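Local atomic coordinates of sulfide-quinone reductase (Aquifex aeolicus, PDB entry 3HYW), a protein that oxidises hydrogen sulfide to polysulfur and passes the electrons by way of FAD to a membrane quinone. Residues D265-V277 with N283-A297. Residues are numbered along the deposited sequence; the frame is centred on the assembly and turned at random.
Sequences DKVANPANKMVIV and NPTYKNIFGVGVVTA. With FAD (flavin-adenine dinucleotide), chain G.
K266 lays CB against T285, 3.6 Å from its OG1, while the rest of its chain bends back so that NZ forms a salt bridge with D265. Water 1 donates to K266 O and lies close to T285 OG1, too short a distance to rest much on. V267 turns CG2 onto the Y286 ring, 3.7 Å from CD1, and more loosely onto I289 CD1; chi1 of 178° puts CG2 anti to the carbonyl carbon, beside the backbone N, which brings it to the ring. The hydroxyl of Y286 bonds to D84. M274 CB packs on A297 CB, and its SD sits 3.6 Å from V294 O, a carbonyl that, like T296 O, accepts from K312. V275 makes the single bridge to T296: its N gives a nearly straight bond to V295 O (2.8 Å, 164°) in the carbonyl plane, and its O takes A297 N at 2.9 Å, with the donor tilted out of its own carbonyl plane. V275 CG2 meets V295 CG1 at 3.9 Å. The I276 side chain crosses that of P284 at about a right angle, CG2 facing CD. The amide end of N283 lies between K266 O and I276 O; an alanine here would probably leave a gap between these two carbonyls and deprive them of a polar neighbour. V277 directs CG1 at the backbone of G291, and water 2 spans V277 N and A297 O. These contacts lay the loop along the outermost strand, 289-291, of the parallel sheet in the FAD-binding Rossmann-type fold. Beyond that strand, the G293-T296 turn, held by T296 OG1 and N on G293 O, gives V294 N to FAD O2P at 2.9 Å. The backbone pairing at V275 thus borders a phosphate-binding turn, whose uncharged amide gives one nearly straight bond to an anionic phosphate oxygen of FAD.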
# COMPACT_ATOMS: atom_id res chain seq x y z
N ASP A 265 36.98 9.15 -27.70
CA ASP A 265 36.52 9.11 -26.31
C ASP A 265 36.15 10.47 -25.69
O ASP A 265 35.70 10.52 -24.54
CB ASP A 265 37.51 8.34 -25.41
CG ASP A 265 38.90 8.95 -25.37
OD1 ASP A 265 39.06 10.16 -25.64
OD2 ASP A 265 39.85 8.21 -25.05
N LYS A 266 36.34 11.56 -26.43
CA LYS A 266 35.84 12.88 -26.04
C LYS A 266 34.38 13.06 -26.46
O LYS A 266 33.68 13.95 -25.95
CB LYS A 266 36.69 14.02 -26.63
CG LYS A 266 38.20 13.94 -26.34
CD LYS A 266 38.51 14.01 -24.84
CE LYS A 266 40.02 13.93 -24.60
NZ LYS A 266 40.60 12.60 -24.97
N VAL A 267 33.92 12.23 -27.40
CA VAL A 267 32.55 12.29 -27.91
C VAL A 267 31.73 11.07 -27.48
O VAL A 267 30.58 11.20 -27.07
CB VAL A 267 32.53 12.44 -29.46
CG1 VAL A 267 31.09 12.44 -29.99
CG2 VAL A 267 33.27 13.70 -29.90
N ALA A 268 32.34 9.89 -27.58
CA ALA A 268 31.68 8.64 -27.17
C ALA A 268 32.00 8.29 -25.72
O ALA A 268 33.17 8.10 -25.38
CB ALA A 268 32.09 7.50 -28.09
N ASN A 269 30.97 8.24 -24.88
CA ASN A 269 31.11 7.77 -23.49
C ASN A 269 31.69 6.35 -23.47
O ASN A 269 31.15 5.46 -24.11
CB ASN A 269 29.73 7.81 -22.80
CG ASN A 269 29.76 7.28 -21.37
OD1 ASN A 269 30.19 6.16 -21.11
ND2 ASN A 269 29.27 8.09 -20.43
N PRO A 270 32.81 6.14 -22.74
CA PRO A 270 33.48 4.83 -22.74
C PRO A 270 32.56 3.67 -22.37
O PRO A 270 32.59 2.62 -23.04
CB PRO A 270 34.57 5.00 -21.67
CG PRO A 270 34.83 6.44 -21.62
CD PRO A 270 33.51 7.12 -21.90
N ALA A 271 31.74 3.87 -21.34
CA ALA A 271 30.89 2.82 -20.77
C ALA A 271 29.76 2.34 -21.68
O ALA A 271 29.38 1.17 -21.62
CB ALA A 271 30.32 3.28 -19.42
N ASN A 272 29.23 3.22 -22.52
CA ASN A 272 28.02 2.91 -23.30
C ASN A 272 27.99 3.38 -24.75
O ASN A 272 27.04 3.09 -25.48
CB ASN A 272 26.77 3.41 -22.56
CG ASN A 272 26.90 4.86 -22.12
OD1 ASN A 272 27.33 5.72 -22.89
ND2 ASN A 272 26.51 5.14 -20.88
N LYS A 273 29.01 4.13 -25.17
CA LYS A 273 29.11 4.67 -26.54
C LYS A 273 28.05 5.74 -26.85
O LYS A 273 27.82 6.09 -28.01
CB LYS A 273 29.10 3.56 -27.61
CG LYS A 273 30.36 2.70 -27.63
CD LYS A 273 30.20 1.49 -28.55
CE LYS A 273 31.49 0.68 -28.63
NZ LYS A 273 31.30 -0.61 -29.37
N MET A 274 27.42 6.27 -25.81
CA MET A 274 26.46 7.35 -25.98
C MET A 274 27.19 8.69 -26.03
O MET A 274 28.35 8.78 -25.63
CB MET A 274 25.39 7.32 -24.89
CG MET A 274 24.41 6.19 -25.08
SD MET A 274 23.04 6.22 -23.92
CE MET A 274 23.75 5.55 -22.47
N VAL A 275 26.49 9.72 -26.52
CA VAL A 275 27.11 11.03 -26.73
C VAL A 275 27.35 11.78 -25.42
O VAL A 275 26.42 12.05 -24.65
CB VAL A 275 26.28 11.92 -27.68
CG1 VAL A 275 27.02 13.23 -27.97
CG2 VAL A 275 25.97 11.17 -29.00
N ILE A 276 28.61 12.15 -25.18
CA ILE A 276 28.96 12.98 -24.03
C ILE A 276 28.43 14.39 -24.28
O ILE A 276 28.80 15.04 -25.26
CB ILE A 276 30.48 12.99 -23.75
CG1 ILE A 276 31.00 11.56 -23.55
CG2 ILE A 276 30.80 13.88 -22.52
CD1 ILE A 276 32.54 11.44 -23.56
N VAL A 277 27.53 14.83 -23.41
CA VAL A 277 26.97 16.17 -23.53
C VAL A 277 27.02 16.87 -22.18
O VAL A 277 27.14 16.22 -21.14
CB VAL A 277 25.50 16.18 -24.07
CG1 VAL A 277 25.46 15.70 -25.52
CG2 VAL A 277 24.54 15.36 -23.19
N ASN A 283 28.54 18.82 -26.80
CA ASN A 283 29.75 18.11 -26.41
C ASN A 283 30.74 19.10 -25.77
O ASN A 283 30.94 20.18 -26.32
CB ASN A 283 30.40 17.42 -27.60
CG ASN A 283 31.56 16.54 -27.20
OD1 ASN A 283 31.39 15.52 -26.53
ND2 ASN A 283 32.75 16.94 -27.61
N PRO A 284 31.32 18.74 -24.61
CA PRO A 284 32.27 19.61 -23.91
C PRO A 284 33.55 19.94 -24.69
O PRO A 284 34.12 21.01 -24.48
CB PRO A 284 32.62 18.80 -22.65
CG PRO A 284 31.44 17.90 -22.45
CD PRO A 284 31.06 17.51 -23.84
N THR A 285 34.00 19.03 -25.55
CA THR A 285 35.28 19.18 -26.25
C THR A 285 35.09 19.83 -27.62
O THR A 285 35.78 20.79 -27.97
CB THR A 285 36.02 17.83 -26.39
OG1 THR A 285 36.20 17.24 -25.10
CG2 THR A 285 37.39 18.01 -27.04
N TYR A 286 34.16 19.29 -28.40
CA TYR A 286 33.83 19.83 -29.71
C TYR A 286 32.52 20.59 -29.61
O TYR A 286 31.43 20.00 -29.59
CB TYR A 286 33.78 18.72 -30.77
CG TYR A 286 35.08 17.96 -30.92
CD1 TYR A 286 35.27 16.73 -30.29
CD2 TYR A 286 36.13 18.47 -31.70
CE1 TYR A 286 36.47 16.02 -30.42
CE2 TYR A 286 37.33 17.77 -31.84
CZ TYR A 286 37.49 16.55 -31.20
OH TYR A 286 38.68 15.86 -31.34
N LYS A 287 32.63 21.91 -29.52
CA LYS A 287 31.50 22.78 -29.18
C LYS A 287 30.45 22.88 -30.29
O LYS A 287 29.34 23.36 -30.05
CB LYS A 287 32.01 24.17 -28.77
CG LYS A 287 32.84 24.14 -27.48
CD LYS A 287 32.92 25.52 -26.83
CE LYS A 287 33.43 25.43 -25.39
NZ LYS A 287 32.63 24.48 -24.55
N ASN A 288 30.80 22.40 -31.48
CA ASN A 288 29.87 22.37 -32.62
C ASN A 288 29.17 21.02 -32.79
O ASN A 288 28.46 20.80 -33.78
CB ASN A 288 30.57 22.82 -33.91
CG ASN A 288 31.64 21.84 -34.38
OD1 ASN A 288 32.27 21.16 -33.59
ND2 ASN A 288 31.86 21.79 -35.69
N ILE A 289 29.36 20.12 -31.83
CA ILE A 289 28.65 18.84 -31.80
C ILE A 289 27.63 18.83 -30.66
O ILE A 289 27.95 19.18 -29.52
CB ILE A 289 29.62 17.62 -31.65
CG1 ILE A 289 30.57 17.53 -32.86
CG2 ILE A 289 28.82 16.32 -31.49
CD1 ILE A 289 31.60 16.41 -32.77
N PHE A 290 26.40 18.45 -31.00
CA PHE A 290 25.31 18.39 -30.05
C PHE A 290 24.69 16.99 -30.12
O PHE A 290 24.75 16.32 -31.15
CB PHE A 290 24.25 19.47 -30.37
CG PHE A 290 24.76 20.89 -30.23
CD1 PHE A 290 25.48 21.49 -31.26
CD2 PHE A 290 24.52 21.61 -29.07
CE1 PHE A 290 25.96 22.79 -31.12
CE2 PHE A 290 24.99 22.92 -28.93
CZ PHE A 290 25.71 23.51 -29.96
N GLY A 291 24.12 16.54 -29.01
CA GLY A 291 23.40 15.27 -28.99
C GLY A 291 21.96 15.51 -28.60
O GLY A 291 21.67 16.32 -27.72
N VAL A 292 21.04 14.81 -29.27
CA VAL A 292 19.61 14.94 -28.96
C VAL A 292 18.99 13.55 -28.94
O VAL A 292 19.23 12.75 -29.84
CB VAL A 292 18.86 15.83 -30.01
CG1 VAL A 292 17.36 15.86 -29.74
CG2 VAL A 292 19.41 17.24 -30.02
N GLY A 293 18.22 13.25 -27.89
CA GLY A 293 17.51 11.99 -27.82
C GLY A 293 18.12 10.93 -26.94
O GLY A 293 18.90 11.22 -26.03
N VAL A 294 17.74 9.68 -27.22
CA VAL A 294 18.14 8.52 -26.43
C VAL A 294 19.65 8.28 -26.48
O VAL A 294 20.24 7.74 -25.55
CB VAL A 294 17.39 7.24 -26.91
CG1 VAL A 294 17.90 6.00 -26.21
CG2 VAL A 294 15.88 7.39 -26.69
N VAL A 295 20.26 8.70 -27.58
CA VAL A 295 21.69 8.51 -27.79
C VAL A 295 22.56 9.34 -26.84
O VAL A 295 23.77 9.12 -26.76
CB VAL A 295 22.09 8.78 -29.27
CG1 VAL A 295 22.18 10.28 -29.56
CG2 VAL A 295 23.40 8.07 -29.60
N THR A 296 21.95 10.29 -26.13
CA THR A 296 22.70 11.14 -25.19
C THR A 296 23.04 10.43 -23.88
O THR A 296 22.21 9.72 -23.31
CB THR A 296 21.97 12.48 -24.89
OG1 THR A 296 20.68 12.23 -24.31
CG2 THR A 296 21.83 13.30 -26.16
N ALA A 297 24.27 10.61 -23.41
CA ALA A 297 24.70 10.00 -22.15
C ALA A 297 24.21 10.83 -20.97
O ALA A 297 24.73 11.91 -20.68
CB ALA A 297 26.21 9.85 -22.12
PA FAD G . 14.47 7.40 -32.73
O1A FAD G . 13.16 8.15 -32.77
O2A FAD G . 14.46 5.91 -32.57
O5B FAD G . 15.24 7.80 -34.08
C5B FAD G . 16.58 7.43 -34.36
C4B FAD G . 16.77 7.57 -35.86
O4B FAD G . 18.15 7.47 -36.20
C3B FAD G . 16.07 6.45 -36.61
O3B FAD G . 15.44 7.00 -37.78
C2B FAD G . 17.19 5.51 -37.00
O2B FAD G . 16.89 4.77 -38.17
C1B FAD G . 18.33 6.49 -37.23
N9A FAD G . 19.70 5.91 -37.12
C8A FAD G . 20.14 5.00 -36.22
N7A FAD G . 21.45 4.76 -36.45
C5A FAD G . 21.83 5.52 -37.51
C6A FAD G . 23.03 5.70 -38.19
N6A FAD G . 24.13 5.01 -37.83
N1A FAD G . 23.08 6.57 -39.24
C2A FAD G . 21.99 7.26 -39.61
N3A FAD G . 20.82 7.11 -38.97
C4A FAD G . 20.72 6.25 -37.91
N1 FAD G . 8.34 8.19 -25.25
C2 FAD G . 7.23 8.87 -24.84
O2 FAD G . 7.34 10.05 -24.44
N3 FAD G . 6.01 8.30 -24.85
C4 FAD G . 5.86 7.03 -25.28
O4 FAD G . 4.63 6.44 -25.28
C4X FAD G . 6.97 6.32 -25.71
N5 FAD G . 6.81 5.04 -26.13
C5X FAD G . 7.87 4.33 -26.56
C6 FAD G . 7.68 3.02 -27.00
C7 FAD G . 8.76 2.26 -27.44
C7M FAD G . 8.51 0.84 -27.91
C8 FAD G . 10.04 2.82 -27.43
C8M FAD G . 11.26 2.05 -27.89
C9 FAD G . 10.22 4.13 -26.98
C9A FAD G . 9.14 4.91 -26.54
N10 FAD G . 9.31 6.20 -26.12
C10 FAD G . 8.23 6.91 -25.69
C1' FAD G . 10.66 6.79 -26.04
C2' FAD G . 11.13 7.79 -27.07
O2' FAD G . 10.16 8.83 -27.24
C3' FAD G . 11.46 7.06 -28.37
O3' FAD G . 12.48 6.06 -28.11
C4' FAD G . 11.95 8.02 -29.45
O4' FAD G . 11.84 7.36 -30.72
C5' FAD G . 13.39 8.44 -29.20
O5' FAD G . 13.79 9.42 -30.16
P FAD G . 15.26 9.42 -30.82
O1P FAD G . 15.29 10.54 -31.83
O2P FAD G . 16.32 9.37 -29.74
O3P FAD G . 15.39 8.00 -31.56
O HOH W 1 34.21 15.91 -24.29
O HOH W 2 27.01 13.26 -20.97